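Local coordinates for protein ancestral D-type dye decolorizing peroxidase (Geotrichum candidum, PDB 7ANV) that probably uses a bound haem to reduce hydrogen peroxide and oxidise bulky dyes, acting as a dye-decolorizing peroxidase, at residues A[195-200]-A[289-294]; A[262-267]-A[463-468]; A[24-27]-A[33-36]. All blocks are in the same frame, centred on the assembly; numbering follows the deposited sequence.

Contact 1. Residues A[195-200]-A[289-294]; sequences FGFQDG and RLVGRW. With HEM (protoporphyrin IX containing Fe), chain B.
The GXXDG motif of dye-decolorizing peroxidases, spelled here by G196 to G200, meets the end of helix 279-291 beside the haem, with the F197 ring laid against V291. CG2 of V291 stands 3.5 Å from the centroid of the F197 ring and only 10° off its normal, which defines a CH-pi contact centred over one face. The rotation of V291 (CG1 anti to the backbone N, chi1 172°) puts CG2 over that face, while CG1 reaches the haem methyl CMA at 3.9 Å and also brushes the ring at F197 CD2, 4.0 Å away. That same haem methyl is 3.5 Å from F197 CB, so the three groups pack around one another. At the ring edge, close to its plane, the carbonyl O of R293 approaches F197 CE2 to 3.3 Å. G292 leaves the helix with positive phi, at angles where a CB would press on the preceding carbonyl O. Putting a serine at F197 would remove the ring and would probably leave V291 CG2 without its aromatic face, opening a gap between the motif and the helix end.

Polar links run alongside. A single water donates to Q198 O at 2.8 Å and to W294 O at 3.1 Å, joining the two backbones. R293, extended from CG to NE, gives its NE to haem O1A at 3.1 Å with an N-H...O angle of 141°, while its NH1 is held by the carbonyls of G297 and N318. D199 turns away from the helix and forms a salt bridge with R367. The chemistry implies a division of labour: apolar packing seats the haem methyl edge, and the R293 charge, one of several groups bonded to the haem, is likely to help offset that of the propionate.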
loop_
_atom_site.group_PDB
_atom_site.type_symbol
_atom_site.label_atom_id
_atom_site.label_comp_id
_atom_site.label_asym_id
_atom_site.label_seq_id
_atom_site.Cartn_x
_atom_site.Cartn_y
_atom_site.Cartn_z
ATOM N N PHE A 195 -9.134 -10.666 -1.680
ATOM C CA PHE A 195 -9.465 -11.702 -0.680
ATOM C C PHE A 195 -10.878 -11.458 -0.097
ATOM O O PHE A 195 -11.443 -12.377 0.571
ATOM C CB PHE A 195 -8.407 -11.818 0.404
ATOM C CG PHE A 195 -7.051 -12.292 -0.040
ATOM C CD1 PHE A 195 -6.916 -13.342 -0.945
ATOM C CD2 PHE A 195 -5.906 -11.767 0.548
ATOM C CE1 PHE A 195 -5.665 -13.834 -1.269
ATOM C CE2 PHE A 195 -4.647 -12.226 0.168
ATOM C CZ PHE A 195 -4.533 -13.255 -0.737
ATOM N N GLY A 196 -11.425 -10.252 -0.275
ATOM C CA GLY A 196 -12.804 -9.914 0.087
ATOM C C GLY A 196 -12.913 -8.922 1.229
ATOM O O GLY A 196 -14.057 -8.617 1.630
ATOM N N PHE A 197 -11.796 -8.375 1.703
ATOM C CA PHE A 197 -11.777 -7.468 2.877
ATOM C C PHE A 197 -11.875 -6.010 2.422
ATOM O O PHE A 197 -11.137 -5.566 1.542
ATOM C CB PHE A 197 -10.543 -7.694 3.748
ATOM C CG PHE A 197 -10.489 -9.045 4.412
ATOM C CD1 PHE A 197 -10.094 -10.161 3.694
ATOM C CD2 PHE A 197 -10.867 -9.200 5.742
ATOM C CE1 PHE A 197 -10.095 -11.412 4.273
ATOM C CE2 PHE A 197 -10.849 -10.453 6.320
ATOM C CZ PHE A 197 -10.430 -11.551 5.588
ATOM N N GLN A 198 -12.749 -5.254 3.092
ATOM C CA GLN A 198 -12.852 -3.782 2.968
ATOM C C GLN A 198 -11.467 -3.207 3.217
ATOM O O GLN A 198 -10.810 -3.549 4.218
ATOM C CB GLN A 198 -13.867 -3.210 3.972
ATOM C CG GLN A 198 -14.053 -1.694 3.912
ATOM C CD GLN A 198 -14.760 -1.230 2.658
ATOM O OE1 GLN A 198 -15.832 -1.696 2.284
ATOM N NE2 GLN A 198 -14.157 -0.282 1.988
ATOM N N ASP A 199 -11.049 -2.337 2.302
ATOM C CA ASP A 199 -9.752 -1.651 2.351
ATOM C C ASP A 199 -10.016 -0.141 2.471
ATOM O O ASP A 199 -11.204 0.333 2.340
ATOM C CB ASP A 199 -8.953 -2.098 1.133
ATOM C CG ASP A 199 -7.486 -1.753 1.250
ATOM O OD1 ASP A 199 -7.112 -1.069 2.273
ATOM O OD2 ASP A 199 -6.746 -2.139 0.305
ATOM N N GLY A 200 -8.942 0.587 2.730
ATOM C CA GLY A 200 -8.902 2.054 2.729
ATOM C C GLY A 200 -9.539 2.654 3.974
ATOM O O GLY A 200 -9.931 3.796 3.910
ATOM N N ARG A 289 -9.301 -12.932 11.861
ATOM C CA ARG A 289 -8.132 -12.920 12.758
ATOM C C ARG A 289 -6.806 -12.944 11.987
ATOM O O ARG A 289 -5.812 -12.537 12.618
ATOM C CB ARG A 289 -8.259 -14.054 13.748
ATOM C CG ARG A 289 -9.407 -13.811 14.723
ATOM C CD ARG A 289 -9.495 -14.893 15.772
ATOM N NE ARG A 289 -8.421 -15.100 16.732
ATOM C CZ ARG A 289 -8.260 -14.430 17.872
ATOM N NH1 ARG A 289 -9.061 -13.422 18.189
ATOM N NH2 ARG A 289 -7.270 -14.769 18.684
ATOM N N LEU A 290 -6.778 -13.289 10.689
ATOM C CA LEU A 290 -5.558 -13.116 9.873
ATOM C C LEU A 290 -5.350 -11.640 9.498
ATOM O O LEU A 290 -4.191 -11.189 9.412
ATOM C CB LEU A 290 -5.637 -13.955 8.580
ATOM C CG LEU A 290 -5.752 -15.476 8.741
ATOM C CD1 LEU A 290 -5.591 -16.148 7.380
ATOM C CD2 LEU A 290 -4.740 -16.011 9.715
ATOM N N VAL A 291 -6.429 -10.888 9.288
ATOM C CA VAL A 291 -6.346 -9.488 8.810
ATOM C C VAL A 291 -6.388 -8.521 10.005
ATOM O O VAL A 291 -5.693 -7.515 9.949
ATOM C CB VAL A 291 -7.472 -9.191 7.807
ATOM C CG1 VAL A 291 -7.545 -7.729 7.425
ATOM C CG2 VAL A 291 -7.322 -10.031 6.543
ATOM N N GLY A 292 -7.248 -8.756 10.997
ATOM C CA GLY A 292 -7.500 -7.789 12.060
ATOM C C GLY A 292 -8.840 -7.099 11.901
ATOM O O GLY A 292 -9.221 -6.343 12.812
ATOM N N ARG A 293 -9.553 -7.389 10.810
ATOM C CA ARG A 293 -10.918 -6.877 10.581
ATOM C C ARG A 293 -11.724 -8.013 9.970
ATOM O O ARG A 293 -11.154 -8.764 9.184
ATOM C CB ARG A 293 -10.925 -5.677 9.627
ATOM C CG ARG A 293 -10.245 -4.426 10.150
ATOM C CD ARG A 293 -10.287 -3.291 9.135
ATOM N NE ARG A 293 -9.590 -2.120 9.662
ATOM C CZ ARG A 293 -10.099 -1.197 10.457
ATOM N NH1 ARG A 293 -11.381 -1.209 10.791
ATOM N NH2 ARG A 293 -9.314 -0.236 10.932
ATOM N N TRP A 294 -13.023 -7.999 10.177
ATOM C CA TRP A 294 -13.987 -8.761 9.358
ATOM C C TRP A 294 -13.917 -8.213 7.929
ATOM O O TRP A 294 -13.485 -7.066 7.731
ATOM C CB TRP A 294 -15.388 -8.643 9.968
ATOM C CG TRP A 294 -15.401 -9.228 11.351
ATOM C CD1 TRP A 294 -15.089 -8.606 12.529
ATOM C CD2 TRP A 294 -15.710 -10.587 11.687
ATOM N NE1 TRP A 294 -15.184 -9.494 13.569
ATOM C CE2 TRP A 294 -15.526 -10.726 13.074
ATOM C CE3 TRP A 294 -16.077 -11.711 10.940
ATOM C CZ2 TRP A 294 -15.707 -11.947 13.738
ATOM C CZ3 TRP A 294 -16.302 -12.898 11.607
ATOM C CH2 TRP A 294 -16.101 -13.016 12.989
HETATM C CHA HEM B . -4.433 -2.334 6.057
HETATM C CHB HEM B . -4.983 -5.935 2.864
HETATM C CHC HEM B . -0.327 -5.333 1.447
HETATM C CHD HEM B . 0.252 -2.022 4.939
HETATM C C1A HEM B . -4.972 -3.355 5.296
HETATM C C2A HEM B . -6.313 -3.802 5.379
HETATM C C3A HEM B . -6.471 -4.825 4.498
HETATM C C4A HEM B . -5.224 -4.998 3.837
HETATM C CMA HEM B . -7.742 -5.610 4.215
HETATM C CAA HEM B . -7.382 -3.298 6.342
HETATM C CBA HEM B . -8.045 -1.988 5.952
HETATM C CGA HEM B . -7.572 -0.799 6.738
HETATM O O1A HEM B . -7.297 -0.804 7.952
HETATM O O2A HEM B . -7.487 0.233 6.153
HETATM C C1B HEM B . -3.747 -6.069 2.203
HETATM C C2B HEM B . -3.518 -6.987 1.129
HETATM C C3B HEM B . -2.232 -6.821 0.705
HETATM C C4B HEM B . -1.653 -5.750 1.563
HETATM C CMB HEM B . -4.506 -7.969 0.563
HETATM C CAB HEM B . -1.482 -7.468 -0.398
HETATM C CBB HEM B . -2.044 -8.064 -1.478
HETATM C C1C HEM B . 0.262 -4.386 2.300
HETATM C C2C HEM B . 1.612 -4.001 2.305
HETATM C C3C HEM B . 1.763 -3.083 3.329
HETATM C C4C HEM B . 0.488 -2.907 3.930
HETATM C CMC HEM B . 2.680 -4.519 1.352
HETATM C CAC HEM B . 2.948 -2.370 3.811
HETATM C CBC HEM B . 4.181 -2.816 3.619
HETATM C C1D HEM B . -1.023 -1.818 5.470
HETATM C C2D HEM B . -1.235 -0.777 6.489
HETATM C C3D HEM B . -2.543 -0.885 6.807
HETATM C C4D HEM B . -3.103 -1.979 5.982
HETATM C CMD HEM B . -0.260 0.229 7.094
HETATM C CAD HEM B . -3.294 -0.038 7.811
HETATM C CBD HEM B . -3.132 -0.536 9.257
HETATM C CGD HEM B . -3.771 0.402 10.238
HETATM O O1D HEM B . -4.499 -0.128 11.116
HETATM O O2D HEM B . -3.550 1.640 10.214
HETATM N NA HEM B . -4.302 -4.095 4.330
HETATM N NB HEM B . -2.629 -5.355 2.407
HETATM N NC HEM B . -0.409 -3.752 3.322
HETATM N ND HEM B . -2.135 -2.546 5.213
HETATM FE FE HEM B . -2.382 -3.939 3.903
HETATM O O HOH W 1 -11.457 -5.011 6.482
#

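Contact 2. Residues A[262-267]-A[463-468]; sequences NKFLEE and ELFVVP
The shortest polar bonds, E266 N to N262 O and E267 N to K263 O, both 2.9 Å, are i+4 to i (N-H to O) bonds of the helix that presents F264 to F465. One turn of the same helix is also spanned by a salt bridge, K263 NZ to E267 OE2 at 3.0 Å, which reaches the carboxylate on its syn side but 24° out of its plane. Across to 463-468 the contact is aromatic and apolar. With CG anti to the backbone N (chi1 -176°), F264 offers its CB and CG to F465 CZ, which lies 3.6 Å from F264 CG and 3.7 Å from F264 CB. F264 CG lies at the edge of the F465 ring, near its plane. The centroids are 5.5 Å apart and the planes meet at 53°, an oblique pair that is neither a stack nor edge-to-face. F465 has a true edge-to-face partner in F261, and its backbone bonds to L257, just before the helix. V466, next in the chain, lines the haem pocket, making this second-shell packing. The F264-F465 contact itself rests on dispersion and shape, with F261 and P461 helping to hold the rings.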
loop_
_atom_site.group_PDB
_atom_site.type_symbol
_atom_site.label_atom_id
_atom_site.label_comp_id
_atom_site.label_asym_id
_atom_site.label_seq_id
_atom_site.Cartn_x
_atom_site.Cartn_y
_atom_site.Cartn_z
ATOM N N ASN A 262 -8.724 -19.029 0.276
ATOM C CA ASN A 262 -10.047 -19.543 0.709
ATOM C C ASN A 262 -9.903 -20.997 1.168
ATOM O O ASN A 262 -10.541 -21.374 2.158
ATOM C CB ASN A 262 -11.087 -19.348 -0.394
ATOM C CG ASN A 262 -11.577 -17.921 -0.424
ATOM O OD1 ASN A 262 -11.637 -17.277 0.631
ATOM N ND2 ASN A 262 -11.949 -17.453 -1.600
ATOM N N LYS A 263 -9.124 -21.794 0.443
ATOM C CA LYS A 263 -8.902 -23.220 0.779
ATOM C C LYS A 263 -8.267 -23.307 2.163
ATOM O O LYS A 263 -8.672 -24.154 2.953
ATOM C CB LYS A 263 -7.996 -23.854 -0.271
ATOM C CG LYS A 263 -7.705 -25.329 -0.101
ATOM C CD LYS A 263 -6.803 -25.823 -1.249
ATOM C CE LYS A 263 -6.634 -27.325 -1.317
ATOM N NZ LYS A 263 -5.644 -27.803 -0.326
ATOM N N PHE A 264 -7.298 -22.448 2.448
ATOM C CA PHE A 264 -6.646 -22.423 3.769
ATOM C C PHE A 264 -7.679 -22.128 4.870
ATOM O O PHE A 264 -7.681 -22.805 5.930
ATOM C CB PHE A 264 -5.505 -21.419 3.715
ATOM C CG PHE A 264 -4.736 -21.403 4.999
ATOM C CD1 PHE A 264 -3.930 -22.476 5.329
ATOM C CD2 PHE A 264 -4.922 -20.397 5.914
ATOM C CE1 PHE A 264 -3.249 -22.482 6.532
ATOM C CE2 PHE A 264 -4.207 -20.383 7.092
ATOM C CZ PHE A 264 -3.390 -21.440 7.406
ATOM N N LEU A 265 -8.527 -21.109 4.683
ATOM C CA LEU A 265 -9.552 -20.795 5.708
ATOM C C LEU A 265 -10.462 -22.024 5.859
ATOM O O LEU A 265 -10.770 -22.404 6.980
ATOM C CB LEU A 265 -10.359 -19.562 5.297
ATOM C CG LEU A 265 -9.571 -18.259 5.155
ATOM C CD1 LEU A 265 -10.535 -17.131 4.895
ATOM C CD2 LEU A 265 -8.722 -17.948 6.368
ATOM N N GLU A 266 -10.887 -22.605 4.745
ATOM C CA GLU A 266 -11.871 -23.722 4.714
ATOM C C GLU A 266 -11.295 -24.907 5.483
ATOM O O GLU A 266 -12.041 -25.583 6.222
ATOM C CB GLU A 266 -12.194 -24.114 3.260
ATOM C CG GLU A 266 -13.019 -23.057 2.515
ATOM C CD GLU A 266 -13.031 -23.036 0.974
ATOM O OE1 GLU A 266 -12.230 -23.770 0.304
ATOM O OE2 GLU A 266 -13.840 -22.247 0.414
ATOM N N GLU A 267 -9.997 -25.162 5.345
ATOM C CA GLU A 267 -9.345 -26.345 5.981
ATOM C C GLU A 267 -9.010 -26.082 7.459
ATOM O O GLU A 267 -8.620 -27.029 8.158
ATOM C CB GLU A 267 -8.098 -26.719 5.182
ATOM C CG GLU A 267 -8.453 -27.314 3.828
ATOM C CD GLU A 267 -7.266 -27.642 2.928
ATOM O OE1 GLU A 267 -6.151 -27.135 3.184
ATOM O OE2 GLU A 267 -7.475 -28.346 1.945
ATOM N N GLU A 463 3.162 -22.424 -0.313
ATOM C CA GLU A 463 2.761 -21.503 -1.419
ATOM C C GLU A 463 2.213 -20.221 -0.771
ATOM O O GLU A 463 1.227 -20.308 -0.019
ATOM C CB GLU A 463 1.722 -22.186 -2.311
ATOM C CG GLU A 463 1.270 -21.381 -3.521
ATOM C CD GLU A 463 0.186 -22.076 -4.344
ATOM O OE1 GLU A 463 -0.713 -22.689 -3.730
ATOM O OE2 GLU A 463 0.257 -22.047 -5.581
ATOM N N LEU A 464 2.842 -19.080 -1.005
ATOM C CA LEU A 464 2.348 -17.812 -0.417
ATOM C C LEU A 464 0.940 -17.512 -0.938
ATOM O O LEU A 464 0.637 -17.867 -2.070
ATOM C CB LEU A 464 3.270 -16.659 -0.820
ATOM C CG LEU A 464 4.722 -16.822 -0.428
ATOM C CD1 LEU A 464 5.523 -15.655 -0.959
ATOM C CD2 LEU A 464 4.869 -16.967 1.082
ATOM N N PHE A 465 0.183 -16.713 -0.206
ATOM C CA PHE A 465 -1.117 -16.187 -0.685
ATOM C C PHE A 465 -0.903 -14.957 -1.549
ATOM O O PHE A 465 -1.781 -14.632 -2.313
ATOM C CB PHE A 465 -1.994 -15.746 0.477
ATOM C CG PHE A 465 -2.279 -16.857 1.442
ATOM C CD1 PHE A 465 -2.762 -18.068 0.982
ATOM C CD2 PHE A 465 -2.136 -16.640 2.812
ATOM C CE1 PHE A 465 -3.011 -19.099 1.880
ATOM C CE2 PHE A 465 -2.439 -17.651 3.703
ATOM C CZ PHE A 465 -2.835 -18.889 3.224
ATOM N N VAL A 466 0.163 -14.226 -1.275
ATOM C CA VAL A 466 0.534 -12.966 -1.973
ATOM C C VAL A 466 1.920 -13.169 -2.567
ATOM O O VAL A 466 2.848 -13.568 -1.825
ATOM C CB VAL A 466 0.463 -11.758 -1.028
ATOM C CG1 VAL A 466 0.997 -10.531 -1.717
ATOM C CG2 VAL A 466 -0.964 -11.561 -0.546
ATOM N N VAL A 467 2.044 -12.994 -3.871
ATOM C CA VAL A 467 3.313 -13.269 -4.595
ATOM C C VAL A 467 3.782 -11.955 -5.191
ATOM O O VAL A 467 3.126 -11.398 -6.096
ATOM C CB VAL A 467 3.161 -14.336 -5.686
ATOM C CG1 VAL A 467 4.491 -14.565 -6.369
ATOM C CG2 VAL A 467 2.590 -15.640 -5.123
ATOM N N PRO A 468 4.864 -11.355 -4.669
ATOM C CA PRO A 468 5.352 -10.116 -5.264
ATOM C C PRO A 468 5.804 -10.377 -6.712
ATOM O O PRO A 468 6.507 -11.371 -6.968
ATOM C CB PRO A 468 6.525 -9.705 -4.381
ATOM C CG PRO A 468 6.275 -10.483 -3.077
ATOM C CD PRO A 468 5.699 -11.809 -3.541
#

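Contact 3. Residues A[24-27]-A[33-36]; sequences FFFK and AFRK
F26 places CG between its backbone N and carbonyl carbon (chi1 64°), while F34 sets CG anti to its own N (chi1 177°), and these two settings bring the phenyl rings together between strand and helix. The touch is narrow. F26 CE1 lies 3.9 Å from F34 CE1 and 4.1 Å from F34 CZ, so it meets the CE1-CZ bond of F34 obliquely. The planes differ by just 25°, yet the centroids are 5.8 Å apart: the rings are nearly parallel but slid so far that they barely overlap, even though the two side chains run at about a right angle to each other.

This is the first beta-alpha unit of the dimeric alpha+beta barrel domain, and the sheet order 78-84, 142-148, 20-28, 174-183 is that of a ferredoxin-like fold. Strand 20-28 is an inner strand of that sheet, and helix 31-41 lies against it after a short turn. F26 also touches I144 of the neighbouring strand, and F34 meets the ring of F165, its plane turned by about 20°, along with I174 and L92. The adjacent F25 points to the other side of the strand, where its ring is edge-to-face with F251 and F135. From the next residues of the helix, R35 bonds to the carbonyls of T485 and F486, and K36 NZ forms a salt bridge with the terminal carboxylate of A488.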
loop_
_atom_site.group_PDB
_atom_site.type_symbol
_atom_site.label_atom_id
_atom_site.label_comp_id
_atom_site.label_asym_id
_atom_site.label_seq_id
_atom_site.Cartn_x
_atom_site.Cartn_y
_atom_site.Cartn_z
ATOM N N PHE A 24 1.489 3.897 -16.060
ATOM C CA PHE A 24 2.295 3.925 -17.308
ATOM C C PHE A 24 3.759 4.109 -16.913
ATOM O O PHE A 24 4.186 5.240 -16.534
ATOM C CB PHE A 24 1.736 5.027 -18.207
ATOM C CG PHE A 24 2.406 5.149 -19.532
ATOM C CD1 PHE A 24 3.586 5.857 -19.664
ATOM C CD2 PHE A 24 1.807 4.634 -20.661
ATOM C CE1 PHE A 24 4.153 6.022 -20.927
ATOM C CE2 PHE A 24 2.382 4.797 -21.910
ATOM C CZ PHE A 24 3.562 5.480 -22.027
ATOM N N PHE A 25 4.514 3.008 -16.947
ATOM C CA PHE A 25 5.934 3.008 -16.522
ATOM C C PHE A 25 6.749 3.299 -17.776
ATOM O O PHE A 25 6.541 2.675 -18.840
ATOM C CB PHE A 25 6.344 1.669 -15.916
ATOM C CG PHE A 25 5.594 1.340 -14.661
ATOM C CD1 PHE A 25 6.048 1.814 -13.435
ATOM C CD2 PHE A 25 4.461 0.555 -14.687
ATOM C CE1 PHE A 25 5.373 1.497 -12.275
ATOM C CE2 PHE A 25 3.774 0.263 -13.521
ATOM C CZ PHE A 25 4.247 0.700 -12.312
ATOM N N PHE A 26 7.630 4.276 -17.700
ATOM C CA PHE A 26 8.326 4.745 -18.912
ATOM C C PHE A 26 9.818 4.861 -18.677
ATOM O O PHE A 26 10.296 4.974 -17.547
ATOM C CB PHE A 26 7.755 6.081 -19.396
ATOM C CG PHE A 26 7.952 7.215 -18.422
ATOM C CD1 PHE A 26 9.086 8.017 -18.478
ATOM C CD2 PHE A 26 6.979 7.504 -17.478
ATOM C CE1 PHE A 26 9.262 9.064 -17.586
ATOM C CE2 PHE A 26 7.168 8.537 -16.577
ATOM C CZ PHE A 26 8.296 9.320 -16.636
ATOM N N LYS A 27 10.525 4.770 -19.798
ATOM C CA LYS A 27 11.956 5.086 -19.920
ATOM C C LYS A 27 12.037 6.388 -20.701
ATOM O O LYS A 27 11.313 6.535 -21.717
ATOM C CB LYS A 27 12.663 3.926 -20.619
ATOM C CG LYS A 27 14.147 4.115 -20.846
ATOM C CD LYS A 27 14.758 2.929 -21.582
ATOM C CE LYS A 27 16.269 2.970 -21.663
ATOM N NZ LYS A 27 16.729 2.223 -22.860
ATOM N N ALA A 33 14.205 16.646 -24.909
ATOM C CA ALA A 33 12.816 16.708 -25.405
ATOM C C ALA A 33 11.867 16.444 -24.248
ATOM O O ALA A 33 10.832 17.114 -24.151
ATOM C CB ALA A 33 12.604 15.729 -26.525
ATOM N N PHE A 34 12.210 15.497 -23.379
ATOM C CA PHE A 34 11.358 15.131 -22.225
ATOM C C PHE A 34 11.112 16.358 -21.333
ATOM O O PHE A 34 9.986 16.614 -20.897
ATOM C CB PHE A 34 11.960 13.991 -21.408
ATOM C CG PHE A 34 11.118 13.683 -20.193
ATOM C CD1 PHE A 34 10.013 12.845 -20.283
ATOM C CD2 PHE A 34 11.390 14.269 -18.965
ATOM C CE1 PHE A 34 9.219 12.579 -19.174
ATOM C CE2 PHE A 34 10.560 14.053 -17.879
ATOM C CZ PHE A 34 9.502 13.171 -17.961
ATOM N N ARG A 35 12.150 17.144 -21.090
ATOM C CA ARG A 35 12.036 18.314 -20.196
ATOM C C ARG A 35 11.124 19.351 -20.859
ATOM O O ARG A 35 10.363 20.007 -20.128
ATOM C CB ARG A 35 13.413 18.836 -19.787
ATOM C CG ARG A 35 14.247 17.841 -18.995
ATOM C CD ARG A 35 15.558 18.441 -18.499
ATOM N NE ARG A 35 15.306 19.420 -17.444
ATOM C CZ ARG A 35 16.029 20.527 -17.199
ATOM N NH1 ARG A 35 17.099 20.839 -17.927
ATOM N NH2 ARG A 35 15.664 21.337 -16.215
ATOM N N LYS A 36 11.144 19.488 -22.185
ATOM C CA LYS A 36 10.252 20.437 -22.915
ATOM C C LYS A 36 8.827 19.924 -22.846
ATOM O O LYS A 36 7.917 20.729 -22.539
ATOM C CB LYS A 36 10.636 20.547 -24.395
ATOM C CG LYS A 36 11.948 21.263 -24.623
ATOM C CD LYS A 36 11.957 22.646 -24.002
ATOM C CE LYS A 36 13.048 23.531 -24.561
ATOM N NZ LYS A 36 13.499 24.519 -23.556
#

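How the contacts relate
Along the chain contact 3 closes first, within strand 20-28 and helix 31-41; contacts 1 and 2 then alternate their segments. These two touch, with centres 14 Å apart: F195 CZ lies 3.5 Å from F465 O, and L290 CD1 lies 3.8 Å from L265 CD2, where the successive helices 258-267 and 279-291 pack together. Contact 3 is about 38 Å from contact 1 and 39 Å from contact 2, centre to centre, and lies on the opposite side of the chain's centre from contact 1. It belongs to the first four-stranded sheet, whereas contact 2 borders the second through strand 466-476. The haem surroundings thus draw on distant sequence, while contact 3 is local packing in the other half.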